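Local atomic coordinates of putative P450-like enzyme (Streptomyces himastatinicus ATCC 53653, PDB entry 5Z9J), a protein that binds a heme group and probably acts as a cytochrome P450 monooxygenase in bacterial secondary metabolism. Residues E72-F75 and A76-D79; R85-G88 and L89-A93. One frame throughout, in Å; residues are numbered along the deposited sequence.

Interaction 1: residues E72-F75 and A76-D79; sequences EGDF and AHTD. With HEM (protoporphyrin IX containing Fe), chain E.
The imidazole of His77 meets the carboxylate of Asp74 at its edge: Asp74 OD2 lies almost in the ring plane, 2.9 Å from His77 ND1, and the N-H points at it with little bend (166°). The carboxylate stands at right angles to the ring, and ND1 approaches OD2 from above the carboxylate plane. The other flat group, the phenyl ring of Phe75, presents its edge to the heme. Propionate oxygen O2D of HEM sits in that ring's plane, 3.5 Å from Phe75 CD2, while Phe75 CE2 touches HEM CBD at 3.4 Å and Phe75 CZ reaches the methyl CMD.

Asp74 holds CG anti to its own nitrogen (chi1 -178°), which carries the carboxylate over the turn that follows. There OD1 takes a weak bond from Ala76 N at 3.3 Å and rests against the Ala76 methyl, whereas OD2, besides His77, forms a salt bridge with Arg233 of helix 224-238, its strongest polar partner. An alanine here, lacking the carboxylate, would probably leave Arg233 without its salt-bridge partner on the loop and the His77 ring free to turn.

The backbone closes the turn from the same residue. Asp74 O accepts His77 N at 2.9 Å, the donor standing above the carbonyl plane, and Thr78 OG1 lies 3.0 Å from Asp74 O. A water 2.8 Å from Thr78 OG1 links that hydroxyl back to Gly73 N, and Thr78 N bonds weakly to Phe75 O. Ala76 CA approaches HEM O1D to 3.3 Å.

An inverse gamma turn centred on Asp74 thus leads into a short 3-10 turn, and together they form the part of the P450 fold that leads into helix 82-93, the C helix, with Phe75 and Ala76 lining the heme pocket beside a propionate.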
loop_
_atom_site.group_PDB
_atom_site.type_symbol
_atom_site.label_atom_id
_atom_site.label_comp_id
_atom_site.label_asym_id
_atom_site.label_seq_id
_atom_site.Cartn_x
_atom_site.Cartn_y
_atom_site.Cartn_z
ATOM N N GLU A 72 17.398 9.620 -1.954
ATOM C CA GLU A 72 16.794 10.365 -3.074
ATOM C C GLU A 72 16.255 9.474 -4.199
ATOM O O GLU A 72 16.883 8.472 -4.595
ATOM C CB GLU A 72 17.773 11.397 -3.640
ATOM C CG GLU A 72 18.922 10.798 -4.397
ATOM C CD GLU A 72 19.764 11.850 -5.043
ATOM O OE1 GLU A 72 19.329 13.023 -5.043
ATOM O OE2 GLU A 72 20.878 11.517 -5.497
ATOM N N GLY A 73 15.093 9.878 -4.715
ATOM C CA GLY A 73 14.324 9.118 -5.695
ATOM C C GLY A 73 13.059 8.545 -5.057
ATOM O O GLY A 73 12.096 8.212 -5.730
ATOM N N ASP A 74 13.059 8.446 -3.737
ATOM C CA ASP A 74 11.868 7.984 -3.040
ATOM C C ASP A 74 10.918 9.137 -2.918
ATOM O O ASP A 74 10.803 9.764 -1.851
ATOM C CB ASP A 74 12.199 7.406 -1.678
ATOM C CG ASP A 74 10.989 6.879 -0.973
ATOM O OD1 ASP A 74 9.924 6.803 -1.604
ATOM O OD2 ASP A 74 11.103 6.502 0.206
ATOM N N PHE A 75 10.199 9.392 -4.003
ATOM C CA PHE A 75 9.310 10.541 -4.067
ATOM C C PHE A 75 8.122 10.440 -3.118
ATOM O O PHE A 75 7.401 11.411 -2.939
ATOM C CB PHE A 75 8.833 10.761 -5.500
ATOM C CG PHE A 75 8.172 9.589 -6.104
ATOM C CD1 PHE A 75 8.915 8.633 -6.793
ATOM C CD2 PHE A 75 6.795 9.425 -5.995
ATOM C CE1 PHE A 75 8.295 7.534 -7.368
ATOM C CE2 PHE A 75 6.156 8.329 -6.564
ATOM C CZ PHE A 75 6.918 7.366 -7.262
ATOM N N ALA A 76 7.913 9.277 -2.513
ATOM C CA ALA A 76 6.883 9.141 -1.481
ATOM C C ALA A 76 7.254 9.976 -0.254
ATOM O O ALA A 76 6.362 10.422 0.506
ATOM C CB ALA A 76 6.674 7.657 -1.059
ATOM N N HIS A 77 8.556 10.205 -0.051
ATOM C CA HIS A 77 8.956 11.040 1.061
ATOM C C HIS A 77 9.529 12.359 0.589
ATOM O O HIS A 77 10.251 13.006 1.294
ATOM C CB HIS A 77 9.959 10.301 1.952
ATOM C CG HIS A 77 9.352 9.151 2.682
ATOM N ND1 HIS A 77 9.570 7.833 2.331
ATOM C CD2 HIS A 77 8.454 9.127 3.695
ATOM C CE1 HIS A 77 8.871 7.048 3.134
ATOM N NE2 HIS A 77 8.188 7.809 3.973
ATOM N N THR A 78 9.164 12.771 -0.607
ATOM C CA THR A 78 9.680 13.996 -1.164
ATOM C C THR A 78 8.564 15.023 -1.304
ATOM O O THR A 78 7.480 14.676 -1.792
ATOM C CB THR A 78 10.293 13.709 -2.552
ATOM O OG1 THR A 78 11.305 12.700 -2.415
ATOM C CG2 THR A 78 10.885 14.948 -3.144
ATOM N N ASP A 79 8.860 16.283 -0.987
ATOM C CA ASP A 79 7.878 17.388 -1.068
ATOM C C ASP A 79 8.081 18.238 -2.324
ATOM O O ASP A 79 9.081 18.081 -3.021
ATOM C CB ASP A 79 7.973 18.321 0.163
ATOM C CG ASP A 79 7.739 17.616 1.445
ATOM O OD1 ASP A 79 6.952 16.648 1.504
ATOM O OD2 ASP A 79 8.405 17.994 2.414
HETATM C CHA HEM E . 0.801 6.159 -2.955
HETATM C CHB HEM E . -2.379 3.041 -1.175
HETATM C CHC HEM E . -1.231 -0.011 -4.747
HETATM C CHD HEM E . 2.560 2.656 -5.911
HETATM C C1A HEM E . -0.185 5.650 -2.142
HETATM C C2A HEM E . -0.849 6.295 -1.006
HETATM C C3A HEM E . -1.748 5.434 -0.523
HETATM C C4A HEM E . -1.668 4.206 -1.328
HETATM C CMA HEM E . -2.673 5.674 0.678
HETATM C CAA HEM E . -0.581 7.715 -0.467
HETATM C CBA HEM E . 0.687 7.756 0.396
HETATM C CGA HEM E . 0.809 9.071 1.177
HETATM O O1A HEM E . 1.702 9.208 2.050
HETATM O O2A HEM E . 0.051 10.028 0.939
HETATM C C1B HEM E . -2.388 1.975 -2.030
HETATM C C2B HEM E . -3.351 0.906 -1.993
HETATM C C3B HEM E . -3.035 0.062 -2.983
HETATM C C4B HEM E . -1.847 0.574 -3.650
HETATM C CMB HEM E . -4.494 0.857 -0.965
HETATM C CAB HEM E . -3.705 -1.247 -3.414
HETATM C CBB HEM E . -4.814 -1.729 -2.855
HETATM C C1C HEM E . -0.110 0.440 -5.417
HETATM C C2C HEM E . 0.552 -0.208 -6.577
HETATM C C3C HEM E . 1.595 0.551 -6.883
HETATM C C4C HEM E . 1.630 1.641 -5.941
HETATM C CMC HEM E . 0.033 -1.487 -7.259
HETATM C CAC HEM E . 2.696 0.428 -7.964
HETATM C CBC HEM E . 2.734 -0.524 -8.885
HETATM C C1D HEM E . 2.452 3.806 -5.200
HETATM C C2D HEM E . 3.425 4.858 -5.226
HETATM C C3D HEM E . 2.860 5.945 -4.328
HETATM C C4D HEM E . 1.608 5.453 -3.829
HETATM C CMD HEM E . 4.767 4.895 -5.997
HETATM C CAD HEM E . 3.555 7.264 -3.975
HETATM C CBD HEM E . 3.130 8.368 -4.920
HETATM C CGD HEM E . 3.684 9.679 -4.392
HETATM O O1D HEM E . 4.137 9.749 -3.226
HETATM O O2D HEM E . 3.645 10.686 -5.146
HETATM N NA HEM E . -0.726 4.402 -2.284
HETATM N NB HEM E . -1.468 1.733 -3.045
HETATM N NC HEM E . 0.608 1.528 -5.084
HETATM N ND HEM E . 1.367 4.193 -4.390
HETATM FE FE HEM E . -0.100 3.041 -3.819
HETATM O O HOH W 1 13.865 12.508 -3.490
#

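Interaction 2: residues R85-G88 and L89-A93; sequences RLRG and LVDHA. With HEM (protoporphyrin IX containing Fe), chain E.
Arg87 turns CG anti to its backbone nitrogen (chi1 -171°) and runs on extended to NE, while Asp91, one helical turn later, keeps CG beside its own nitrogen (chi1 -77°); together these torsions bring the guanidinium edge to the carboxylate. Arg87 NE reaches Asp91 OD2 at 3.3 Å, a weak hydrogen bond within a salt bridge, and the planes of the two groups are 60° apart. At the other end of the guanidinium, Arg87 NH1 donates to HEM O2D at 3.0 Å and to the carbonyl of Phe346, its strongest polar partner. Asp91 and the propionate thus both meet the edge of the group and probably help fix its rotation.

Beneath them, Asp91 N bonds to Arg87 O at 3.0 Å and His92 N to Gly88 O at 2.9 Å, ordinary i to i+4 helix steps. On the buried side, Val90 CG2 lies 3.4 Å from Leu86 O.

Arg87 follows His83 by one helical turn, and both are heme-binding residues: the histidine-arginine pair that the C helix of many bacterial P450s offers to the heme propionates.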
loop_
_atom_site.group_PDB
_atom_site.type_symbol
_atom_site.label_atom_id
_atom_site.label_comp_id
_atom_site.label_asym_id
_atom_site.label_seq_id
_atom_site.Cartn_x
_atom_site.Cartn_y
_atom_site.Cartn_z
ATOM N N ARG A 85 8.729 16.499 -10.419
ATOM C CA ARG A 85 9.680 15.906 -11.353
ATOM C C ARG A 85 9.696 14.409 -11.206
ATOM O O ARG A 85 9.255 13.722 -12.103
ATOM C CB ARG A 85 11.084 16.438 -11.122
ATOM C CG ARG A 85 11.160 17.892 -11.266
ATOM C CD ARG A 85 12.560 18.413 -11.015
ATOM N NE ARG A 85 12.603 19.849 -10.710
ATOM C CZ ARG A 85 11.930 20.817 -11.343
ATOM N NH1 ARG A 85 11.137 20.565 -12.381
ATOM N NH2 ARG A 85 12.082 22.074 -10.948
ATOM N N LEU A 86 10.052 13.929 -10.018
ATOM C CA LEU A 86 10.243 12.508 -9.763
ATOM C C LEU A 86 8.993 11.700 -10.075
ATOM O O LEU A 86 9.023 10.730 -10.867
ATOM C CB LEU A 86 10.603 12.306 -8.291
ATOM C CG LEU A 86 12.042 12.551 -7.885
ATOM C CD1 LEU A 86 12.141 12.557 -6.367
ATOM C CD2 LEU A 86 12.867 11.416 -8.486
ATOM N N ARG A 87 7.884 12.131 -9.488
ATOM C CA ARG A 87 6.614 11.470 -9.725
ATOM C C ARG A 87 6.266 11.500 -11.208
ATOM O O ARG A 87 5.701 10.534 -11.751
ATOM C CB ARG A 87 5.475 12.119 -8.926
ATOM C CG ARG A 87 4.231 11.239 -9.044
ATOM C CD ARG A 87 2.940 11.839 -8.565
ATOM N NE ARG A 87 1.822 11.000 -9.012
ATOM C CZ ARG A 87 1.062 10.239 -8.224
ATOM N NH1 ARG A 87 1.241 10.221 -6.901
ATOM N NH2 ARG A 87 0.068 9.543 -8.767
ATOM N N GLY A 88 6.576 12.620 -11.858
ATOM C CA GLY A 88 6.350 12.755 -13.291
ATOM C C GLY A 88 7.086 11.750 -14.171
ATOM O O GLY A 88 6.485 11.190 -15.101
ATOM N N LEU A 89 8.366 11.478 -13.872
ATOM C CA LEU A 89 9.130 10.539 -14.718
ATOM C C LEU A 89 8.529 9.153 -14.678
ATOM O O LEU A 89 8.436 8.485 -15.704
ATOM C CB LEU A 89 10.598 10.366 -14.305
ATOM C CG LEU A 89 11.725 11.374 -14.239
ATOM C CD1 LEU A 89 11.327 12.471 -13.377
ATOM C CD2 LEU A 89 13.013 10.759 -13.699
ATOM N N VAL A 90 8.131 8.745 -13.473
ATOM C CA VAL A 90 7.636 7.402 -13.218
ATOM C C VAL A 90 6.264 7.241 -13.830
ATOM O O VAL A 90 5.971 6.198 -14.432
ATOM C CB VAL A 90 7.585 7.100 -11.698
ATOM C CG1 VAL A 90 7.044 5.693 -11.427
ATOM C CG2 VAL A 90 8.969 7.302 -11.068
ATOM N N ASP A 91 5.428 8.274 -13.659
ATOM C CA ASP A 91 4.104 8.319 -14.295
ATOM C C ASP A 91 4.285 8.143 -15.788
ATOM O O ASP A 91 3.726 7.246 -16.398
ATOM C CB ASP A 91 3.376 9.659 -14.065
ATOM C CG ASP A 91 2.765 9.805 -12.667
ATOM O OD1 ASP A 91 2.488 8.788 -12.009
ATOM O OD2 ASP A 91 2.501 10.960 -12.245
ATOM N N HIS A 92 5.128 8.991 -16.349
ATOM C CA HIS A 92 5.442 8.953 -17.757
ATOM C C HIS A 92 5.997 7.597 -18.162
ATOM O O HIS A 92 5.701 7.087 -19.254
ATOM C CB HIS A 92 6.465 10.026 -18.124
ATOM C CG HIS A 92 6.676 10.157 -19.597
ATOM N ND1 HIS A 92 7.642 9.449 -20.283
ATOM C CD2 HIS A 92 6.072 10.950 -20.513
ATOM C CE1 HIS A 92 7.604 9.779 -21.560
ATOM N NE2 HIS A 92 6.662 10.693 -21.726
ATOM N N ALA A 93 6.804 7.020 -17.266
ATOM C CA ALA A 93 7.474 5.772 -17.559
ATOM C C ALA A 93 6.430 4.700 -17.772
ATOM O O ALA A 93 6.577 3.852 -18.649
ATOM C CB ALA A 93 8.440 5.401 -16.445
HETATM C CHA HEM E . 0.801 6.159 -2.955
HETATM C CHB HEM E . -2.379 3.041 -1.175
HETATM C CHC HEM E . -1.231 -0.011 -4.747
HETATM C CHD HEM E . 2.560 2.656 -5.911
HETATM C C1A HEM E . -0.185 5.650 -2.142
HETATM C C2A HEM E . -0.849 6.295 -1.006
HETATM C C3A HEM E . -1.748 5.434 -0.523
HETATM C C4A HEM E . -1.668 4.206 -1.328
HETATM C CMA HEM E . -2.673 5.674 0.678
HETATM C CAA HEM E . -0.581 7.715 -0.467
HETATM C CBA HEM E . 0.687 7.756 0.396
HETATM C CGA HEM E . 0.809 9.071 1.177
HETATM O O1A HEM E . 1.702 9.208 2.050
HETATM O O2A HEM E . 0.051 10.028 0.939
HETATM C C1B HEM E . -2.388 1.975 -2.030
HETATM C C2B HEM E . -3.351 0.906 -1.993
HETATM C C3B HEM E . -3.035 0.062 -2.983
HETATM C C4B HEM E . -1.847 0.574 -3.650
HETATM C CMB HEM E . -4.494 0.857 -0.965
HETATM C CAB HEM E . -3.705 -1.247 -3.414
HETATM C CBB HEM E . -4.814 -1.729 -2.855
HETATM C C1C HEM E . -0.110 0.440 -5.417
HETATM C C2C HEM E . 0.552 -0.208 -6.577
HETATM C C3C HEM E . 1.595 0.551 -6.883
HETATM C C4C HEM E . 1.630 1.641 -5.941
HETATM C CMC HEM E . 0.033 -1.487 -7.259
HETATM C CAC HEM E . 2.696 0.428 -7.964
HETATM C CBC HEM E . 2.734 -0.524 -8.885
HETATM C C1D HEM E . 2.452 3.806 -5.200
HETATM C C2D HEM E . 3.425 4.858 -5.226
HETATM C C3D HEM E . 2.860 5.945 -4.328
HETATM C C4D HEM E . 1.608 5.453 -3.829
HETATM C CMD HEM E . 4.767 4.895 -5.997
HETATM C CAD HEM E . 3.555 7.264 -3.975
HETATM C CBD HEM E . 3.130 8.368 -4.920
HETATM C CGD HEM E . 3.684 9.679 -4.392
HETATM O O1D HEM E . 4.137 9.749 -3.226
HETATM O O2D HEM E . 3.645 10.686 -5.146
HETATM N NA HEM E . -0.726 4.402 -2.284
HETATM N NB HEM E . -1.468 1.733 -3.045
HETATM N NC HEM E . 0.608 1.528 -5.084
HETATM N ND HEM E . 1.367 4.193 -4.390
HETATM FE FE HEM E . -0.100 3.041 -3.819
#

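Overall arrangement
Interactions 1 and 2 follow each other along the chain, the loop 72-79 leading into helix 82-93, and their centres lie about 12 Å apart. Phe75 joins them: its CB packs on Leu86 CB at 3.6 Å and its CE1 on Val90 CG2 at 3.8 Å, so its ring is wedged between the helix and the heme. Gly73 CA, 3.9 Å from Leu86 CD2, extends the same apolar seam. Both interactions meet one propionate, which interaction 1 borders with carbon atoms and interaction 2 holds through the hydrogen bond from Arg87. His83, His345 and Arg289 add further hydrogen bonds to the heme, whose iron has Cys347 as its axial ligand.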